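Local structure of LRA-12 (Uncultured bacterium, 5AEB) at residues 52-57 / 90-95; 72-77 / 97-102. The protein is a class B3 di-zinc metallo-beta-lactamase with carbapenemase activity, using zinc ions to hydrolyse the beta-lactam ring of antibiotics. One frame throughout, in Å; residues are numbered along the deposited sequence.

Interaction 1 (52-57 / 90-95); sequences VNTGLA and LGAMAE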
loop_
_atom_site.group_PDB
_atom_site.type_symbol
_atom_site.label_atom_id
_atom_site.label_comp_id
_atom_site.label_asym_id
_atom_site.label_seq_id
_atom_site.Cartn_x
_atom_site.Cartn_y
_atom_site.Cartn_z
ATOM N N VAL A 52 2.452 2.565 6.484
ATOM C CA VAL A 52 1.857 2.526 5.132
ATOM C C VAL A 52 0.835 1.400 5.130
ATOM O O VAL A 52 1.198 0.238 5.400
ATOM C CB VAL A 52 2.914 2.260 4.035
ATOM C CG1 VAL A 52 2.271 2.257 2.649
ATOM C CG2 VAL A 52 4.077 3.265 4.095
ATOM N N ASN A 53 -0.437 1.746 4.902
ATOM C CA ASN A 53 -1.567 0.807 4.934
ATOM C C ASN A 53 -1.977 0.275 6.282
ATOM O O ASN A 53 -1.177 0.210 7.196
ATOM C CB ASN A 53 -1.365 -0.384 3.966
ATOM C CG ASN A 53 -1.207 0.061 2.519
ATOM O OD1 ASN A 53 -1.696 1.149 2.113
ATOM N ND2 ASN A 53 -0.540 -0.755 1.727
ATOM N N THR A 54 -3.236 -0.125 6.388
ATOM C CA THR A 54 -3.684 -1.047 7.450
ATOM C C THR A 54 -4.262 -2.310 6.769
ATOM O O THR A 54 -4.120 -2.493 5.562
ATOM C CB THR A 54 -4.774 -0.411 8.357
ATOM O OG1 THR A 54 -6.006 -0.313 7.623
ATOM C CG2 THR A 54 -4.362 0.962 8.799
ATOM N N GLY A 55 -4.848 -3.210 7.550
ATOM C CA GLY A 55 -5.589 -4.331 6.969
ATOM C C GLY A 55 -7.065 -3.983 7.037
ATOM O O GLY A 55 -7.428 -2.814 6.831
ATOM N N LEU A 56 -7.903 -4.985 7.336
ATOM C CA LEU A 56 -9.347 -4.767 7.514
ATOM C C LEU A 56 -9.651 -4.009 8.812
ATOM O O LEU A 56 -8.750 -3.744 9.594
ATOM C CB LEU A 56 -10.090 -6.113 7.512
ATOM C CG LEU A 56 -9.771 -7.007 6.313
ATOM C CD1 LEU A 56 -10.062 -8.483 6.602
ATOM C CD2 LEU A 56 -10.517 -6.506 5.080
ATOM N N ALA A 57 -10.931 -3.712 9.057
ATOM C CA ALA A 57 -11.331 -3.017 10.290
ATOM C C ALA A 57 -10.699 -3.582 11.587
ATOM O O ALA A 57 -10.165 -2.799 12.386
ATOM C CB ALA A 57 -12.852 -2.894 10.399
ATOM N N LEU A 90 -7.361 0.188 4.073
ATOM C CA LEU A 90 -7.747 1.362 4.889
ATOM C C LEU A 90 -8.733 1.026 5.999
ATOM O O LEU A 90 -9.187 1.918 6.725
ATOM C CB LEU A 90 -8.385 2.436 4.007
ATOM C CG LEU A 90 -7.528 3.281 3.068
ATOM C CD1 LEU A 90 -8.396 4.342 2.420
ATOM C CD2 LEU A 90 -6.422 3.956 3.839
ATOM N N GLY A 91 -9.069 -0.258 6.119
ATOM C CA GLY A 91 -10.011 -0.724 7.130
ATOM C C GLY A 91 -9.786 -0.155 8.528
ATOM O O GLY A 91 -10.754 0.289 9.183
ATOM N N ALA A 92 -8.531 -0.124 8.984
ATOM C CA ALA A 92 -8.226 0.343 10.355
ATOM C C ALA A 92 -7.542 1.708 10.409
ATOM O O ALA A 92 -7.018 2.110 11.462
ATOM C CB ALA A 92 -7.398 -0.692 11.122
ATOM N N MET A 93 -7.528 2.410 9.280
ATOM C CA MET A 93 -6.830 3.696 9.190
ATOM C C MET A 93 -7.441 4.816 10.052
ATOM O O MET A 93 -6.712 5.542 10.733
ATOM C CB MET A 93 -6.698 4.150 7.740
ATOM C CG MET A 93 -5.783 5.359 7.560
ATOM S SD MET A 93 -4.118 4.934 8.123
ATOM C CE MET A 93 -3.436 4.093 6.660
ATOM N N ALA A 94 -8.765 4.963 10.011
ATOM C CA ALA A 94 -9.432 5.932 10.892
ATOM C C ALA A 94 -9.069 5.700 12.362
ATOM O O ALA A 94 -8.740 6.641 13.078
ATOM C CB ALA A 94 -10.939 5.926 10.699
ATOM N N GLU A 95 -9.084 4.438 12.783
ATOM C CA GLU A 95 -8.772 4.083 14.154
ATOM C C GLU A 95 -7.307 4.363 14.516
ATOM O O GLU A 95 -7.007 4.887 15.604
ATOM C CB GLU A 95 -9.090 2.633 14.373
ATOM C CG GLU A 95 -8.617 2.108 15.714
ATOM C CD GLU A 95 -9.281 0.794 16.093
ATOM O OE1 GLU A 95 -10.043 0.227 15.261
ATOM O OE2 GLU A 95 -9.034 0.329 17.240
HETATM O O HOH W 1 -10.838 -0.018 12.644
#
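The loop of residues 52-57 runs past the turn that leads into helix 93-100, and the two backbones come nearest where the CA atoms of Leu56 and Gly91 lie 4.1 Å apart. Gly91, without a side chain, lets the backbones close in, its CA 3.7 Å from Leu56 C. Thr54 makes the central polar link. Its rotamer (chi1 72°) turns OG1 to Ala92 N, which donates to it at 2.9 Å with an angle of 154° at the hydrogen; OG1 in turn donates to Gly55 O at 3.0 Å. The same torsion puts CG2 anti to the carbonyl carbon, 3.5 Å from Met93 N, and Met93, bent at chi2 and chi3, brings CE to 3.9 Å from that CG2. At the outer end a water bridges Ala57 O and Glu95 OE1, 2.9 and 2.7 Å away. Asn53, hydrogen-bonded through OD1 to Thr82 and Thr83, packs on His89, a zinc ligand. With one bond accepted and one donated, the buried Thr54 hydroxyl has its rotation fixed, and it ties the loop to the N-cap residue Ala92, just beyond the zinc ligands Asp88 and His89.

Interaction 2 (72-77 / 97-102); sequences FKLTDT and KKITGA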
loop_
_atom_site.group_PDB
_atom_site.type_symbol
_atom_site.label_atom_id
_atom_site.label_comp_id
_atom_site.label_asym_id
_atom_site.label_seq_id
_atom_site.Cartn_x
_atom_site.Cartn_y
_atom_site.Cartn_z
ATOM N N PHE A 72 9.351 -0.904 18.742
ATOM C CA PHE A 72 9.006 0.495 18.466
ATOM C C PHE A 72 7.747 0.916 19.214
ATOM O O PHE A 72 7.028 0.079 19.753
ATOM C CB PHE A 72 8.888 0.777 16.943
ATOM C CG PHE A 72 10.132 0.423 16.187
ATOM C CD1 PHE A 72 11.268 1.227 16.278
ATOM C CD2 PHE A 72 10.204 -0.754 15.463
ATOM C CE1 PHE A 72 12.439 0.876 15.620
ATOM C CE2 PHE A 72 11.374 -1.100 14.792
ATOM C CZ PHE A 72 12.487 -0.287 14.872
ATOM N N LYS A 73 7.505 2.219 19.257
ATOM C CA LYS A 73 6.429 2.776 20.058
ATOM C C LYS A 73 5.360 3.359 19.154
ATOM O O LYS A 73 5.654 4.200 18.288
ATOM C CB LYS A 73 6.970 3.884 20.959
ATOM C CG LYS A 73 7.704 3.411 22.196
ATOM C CD LYS A 73 8.430 4.574 22.861
ATOM C CE LYS A 73 7.465 5.648 23.349
ATOM N NZ LYS A 73 8.203 6.694 24.123
ATOM N N LEU A 74 4.125 2.920 19.371
ATOM C CA LEU A 74 2.989 3.416 18.598
ATOM C C LEU A 74 2.837 4.957 18.653
ATOM O O LEU A 74 2.457 5.563 17.625
ATOM C CB LEU A 74 1.701 2.679 18.984
ATOM C CG LEU A 74 0.442 3.080 18.239
ATOM C CD1 LEU A 74 0.449 2.581 16.796
ATOM C CD2 LEU A 74 -0.780 2.612 19.022
ATOM N N THR A 75 3.203 5.572 19.802
ATOM C CA THR A 75 3.178 7.037 19.982
ATOM C C THR A 75 4.259 7.750 19.218
ATOM O O THR A 75 4.270 8.979 19.195
ATOM C CB THR A 75 3.336 7.526 21.461
ATOM O OG1 THR A 75 4.493 6.927 22.065
ATOM C CG2 THR A 75 2.098 7.257 22.284
ATOM N N ASP A 76 5.202 7.013 18.635
ATOM C CA ASP A 76 6.167 7.647 17.728
ATOM C C ASP A 76 5.633 7.807 16.287
ATOM O O ASP A 76 6.351 8.327 15.452
ATOM C CB ASP A 76 7.527 6.911 17.729
ATOM C CG ASP A 76 8.350 7.162 19.027
ATOM O OD1 ASP A 76 8.501 8.330 19.442
ATOM O OD2 ASP A 76 8.842 6.191 19.636
ATOM N N THR A 77 4.411 7.341 16.006
ATOM C CA THR A 77 3.821 7.405 14.667
ATOM C C THR A 77 3.536 8.839 14.282
ATOM O O THR A 77 2.812 9.528 14.987
ATOM C CB THR A 77 2.539 6.551 14.551
ATOM O OG1 THR A 77 2.850 5.196 14.880
ATOM C CG2 THR A 77 1.988 6.569 13.128
ATOM N N LYS A 97 -5.393 6.483 13.048
ATOM C CA LYS A 97 -5.170 7.900 13.019
ATOM C C LYS A 97 -5.698 8.518 14.298
ATOM O O LYS A 97 -5.091 9.475 14.836
ATOM C CB LYS A 97 -5.848 8.542 11.807
ATOM C CG LYS A 97 -5.451 9.990 11.636
ATOM C CD LYS A 97 -6.274 10.690 10.567
ATOM C CE LYS A 97 -5.878 12.142 10.518
ATOM N NZ LYS A 97 -7.015 12.935 9.991
ATOM N N LYS A 98 -6.838 8.005 14.777
ATOM C CA LYS A 98 -7.423 8.543 16.001
ATOM C C LYS A 98 -6.480 8.397 17.163
ATOM O O LYS A 98 -6.236 9.354 17.897
ATOM C CB LYS A 98 -8.759 7.870 16.321
ATOM C CG LYS A 98 -9.900 8.559 15.608
ATOM C CD LYS A 98 -11.057 7.571 15.596
ATOM C CE LYS A 98 -12.325 8.272 15.266
ATOM N NZ LYS A 98 -12.787 8.783 16.560
ATOM N N ILE A 99 -5.939 7.193 17.299
ATOM C CA ILE A 99 -5.108 6.812 18.434
ATOM C C ILE A 99 -3.723 7.471 18.394
ATOM O O ILE A 99 -3.231 7.935 19.406
ATOM C CB ILE A 99 -4.935 5.262 18.510
ATOM C CG1 ILE A 99 -6.263 4.613 18.893
ATOM C CG2 ILE A 99 -3.843 4.895 19.510
ATOM C CD1 ILE A 99 -6.340 3.129 18.589
ATOM N N THR A 100 -3.123 7.544 17.222
ATOM C CA THR A 100 -1.770 8.089 17.087
ATOM C C THR A 100 -1.755 9.594 16.963
ATOM O O THR A 100 -0.776 10.220 17.317
ATOM C CB THR A 100 -1.057 7.524 15.824
ATOM O OG1 THR A 100 -1.882 7.743 14.664
ATOM C CG2 THR A 100 -0.783 6.035 15.978
ATOM N N GLY A 101 -2.820 10.185 16.425
ATOM C CA GLY A 101 -2.794 11.619 16.050
ATOM C C GLY A 101 -1.807 11.964 14.930
ATOM O O GLY A 101 -1.394 13.108 14.782
ATOM N N ALA A 102 -1.433 10.966 14.135
ATOM C CA ALA A 102 -0.489 11.157 13.012
ATOM C C ALA A 102 -1.219 11.867 11.872
ATOM O O ALA A 102 -2.455 11.838 11.821
ATOM C CB ALA A 102 0.086 9.809 12.550
#
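Thr100 CG2 is the methyl on which this contact centres. It lies 3.7 Å from Thr77 CB and equally near Leu74 O, while Leu74 CD1 approaches it at 3.8 Å, the two side chains crossing at about a right angle. The other branch of Leu74, CD2, reaches outward to Ile99 CG2 at 3.9 Å, so the leucine fork spans two successive residues of the helix. On the inner side, Thr77 CG2 meets the methyl of Ala102 at 3.8 Å, and that same methyl also rests near Thr77 O. No hydrogen bond joins the two segments; the touching is done mainly by methyl groups, with the hydroxyls of both threonines engaged within their own sides.

Thr77 OG1 donates to Leu74 O at 2.8 Å, tilted 24° from the carbonyl plane, and Thr77 N donates to the same oxygen from the same face, closing the short 3-10 turn 74-76 ahead of strand 77-81. With OG1 so held, Thr77 CG2 stands anti to the backbone N and extends to Ala102. Across the contact, Thr100 OG1 accepts from Ala102 N at 3.3 Å, an ST turn at the C-terminal end of helix 93-100, and is also hydrogen-bonded to Ile96 O one turn back. Gly101, with positive phi, takes the chain out of the helix there and on toward strand 103-107. Strand 77-81, helix 93-100 and the parallel strand 103-107 belong to a beta-alpha-beta crossover in the alpha-beta/beta-alpha sandwich of the metallo-beta-lactamases.

Further out, helix 60-69 packs alongside: Lys64 touches both Leu74 and Ile99, and Ile67 also packs on Leu74. Beneath, Thr77 rests on Ile51 of strand 48-52, and Ala102 on Leu80 of strand 77-81.

How the interactions relate
Interactions 1 and 2 lie 13 Å apart, centre to centre, and share helix 93-100: the first meets its N-terminal end, the second its C-terminal end. Along the chain the order is 52-57, 72-77, 90-95, 97-102, so the two pairings interleave. Segment 52-57 follows strand 48-52, and segment 72-77 leads into strand 77-81, its parallel neighbour in the seven-stranded sheet; helix 60-69 runs between them and touches both contacts. Helix 93-100 thus meets, at its two ends, the loop after strand 48-52 and the loop before strand 77-81. Interaction 1 adjoins residues of the zinc site, whereas interaction 2 lies farther from the chain's centre and away from the metals.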